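Local coordinates for protein cytolethal distending toxin subunit B (Escherichia coli, PDB 2F1N) that nicks DNA as the endonuclease subunit of a three-part toxin, very probably damaging DNA in intoxicated cells and arresting their cell cycle at G2/M, at residues 212-215 and 219-222. Residues are numbered along the deposited sequence; the frame is centred on the assembly and turned at random.
Sequences AATQ and RTLD
T214 reaches across to D222 with every atom of its side chain. Its CB sits 3.4 Å from D222 OD2 and also packs against the aspartate CB. At the hydroxyl, OG1 has a donor on one hand and an acceptor on the other: it takes the backbone N-H of L221 (N to OG1 3.0 Å) and gives its own proton to D222 OD2 at 2.7 Å. OG1 meets OD2 on the anti side of the carboxylate, about 20° out of its plane. The methyl CG2 turns to the backbone of the same aspartate, 3.4 Å from D222 O. A chi1 of 66° tucks OG1 between the backbone N and carbonyl carbon of T214, where it faces both L221 N and the carboxylate.

The backbone braces the threonine as well. T214 N bonds R219 O at 2.8 Å and nearly straight (164°), and Q215 N adds a weak bond to that carbonyl. Further out, T220 OG1 lies 3.0 Å from A212 O. Q215 bends at chi2 and brings its amide carbon CD to 3.6 Å from L221 CD1, while within 219-222 itself L221 CD2 sits over one face of the R219 guanidinium.

The carboxylate oxygen met by T214, D222 OD2, also bonds H254 ND1. T214 would then act from a second shell, consistent with holding the rotation of D222 at the start of strand 222-228, as in the Asp-His pair of DNase I-like active sites.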
# COMPACT_ATOMS: atom_id res chain seq x y z
N ALA A 212 13.39 -12.63 3.33
CA ALA A 212 13.59 -12.46 4.75
C ALA A 212 12.30 -12.18 5.48
O ALA A 212 11.29 -11.88 4.83
CB ALA A 212 14.60 -11.32 4.98
N ALA A 213 12.35 -12.26 6.81
CA ALA A 213 11.25 -11.89 7.65
C ALA A 213 11.02 -10.38 7.57
O ALA A 213 11.99 -9.61 7.30
CB ALA A 213 11.55 -12.26 9.06
N THR A 214 9.77 -9.98 7.76
CA THR A 214 9.41 -8.56 7.64
C THR A 214 8.98 -8.00 8.98
O THR A 214 8.61 -6.82 9.09
CB THR A 214 8.27 -8.29 6.61
OG1 THR A 214 7.06 -8.89 7.07
CG2 THR A 214 8.55 -8.92 5.29
N GLN A 215 9.04 -8.85 10.00
CA GLN A 215 8.80 -8.40 11.34
C GLN A 215 9.71 -9.13 12.32
O GLN A 215 10.48 -10.00 11.93
CB GLN A 215 7.31 -8.39 11.75
CG GLN A 215 6.50 -9.66 11.51
CD GLN A 215 5.44 -9.85 12.63
OE1 GLN A 215 4.66 -8.93 12.95
NE2 GLN A 215 5.41 -11.01 13.20
N ARG A 219 8.46 -13.70 10.83
CA ARG A 219 7.43 -14.03 9.83
C ARG A 219 7.54 -13.06 8.66
O ARG A 219 8.02 -11.93 8.84
CB ARG A 219 6.03 -13.99 10.46
CG ARG A 219 5.85 -15.14 11.53
CD ARG A 219 4.59 -15.98 11.33
NE ARG A 219 3.43 -15.18 11.75
CZ ARG A 219 2.22 -15.20 11.21
NH1 ARG A 219 1.91 -16.02 10.19
NH2 ARG A 219 1.29 -14.38 11.70
N THR A 220 7.11 -13.51 7.49
CA THR A 220 7.10 -12.66 6.30
C THR A 220 5.62 -12.31 6.07
O THR A 220 4.88 -13.11 5.52
CB THR A 220 7.66 -13.47 5.12
OG1 THR A 220 9.06 -13.76 5.38
CG2 THR A 220 7.67 -12.65 3.82
N LEU A 221 5.21 -11.14 6.56
CA LEU A 221 3.81 -10.74 6.54
C LEU A 221 3.52 -9.57 5.61
O LEU A 221 2.34 -9.28 5.32
CB LEU A 221 3.38 -10.34 7.94
CG LEU A 221 3.50 -11.45 8.99
CD1 LEU A 221 2.93 -10.95 10.35
CD2 LEU A 221 2.87 -12.76 8.56
N ASP A 222 4.57 -8.87 5.21
CA ASP A 222 4.43 -7.59 4.47
C ASP A 222 5.03 -7.81 3.09
O ASP A 222 6.23 -8.08 2.96
CB ASP A 222 5.23 -6.50 5.20
CG ASP A 222 4.79 -6.33 6.61
OD1 ASP A 222 3.72 -5.69 6.80
OD2 ASP A 222 5.41 -6.83 7.62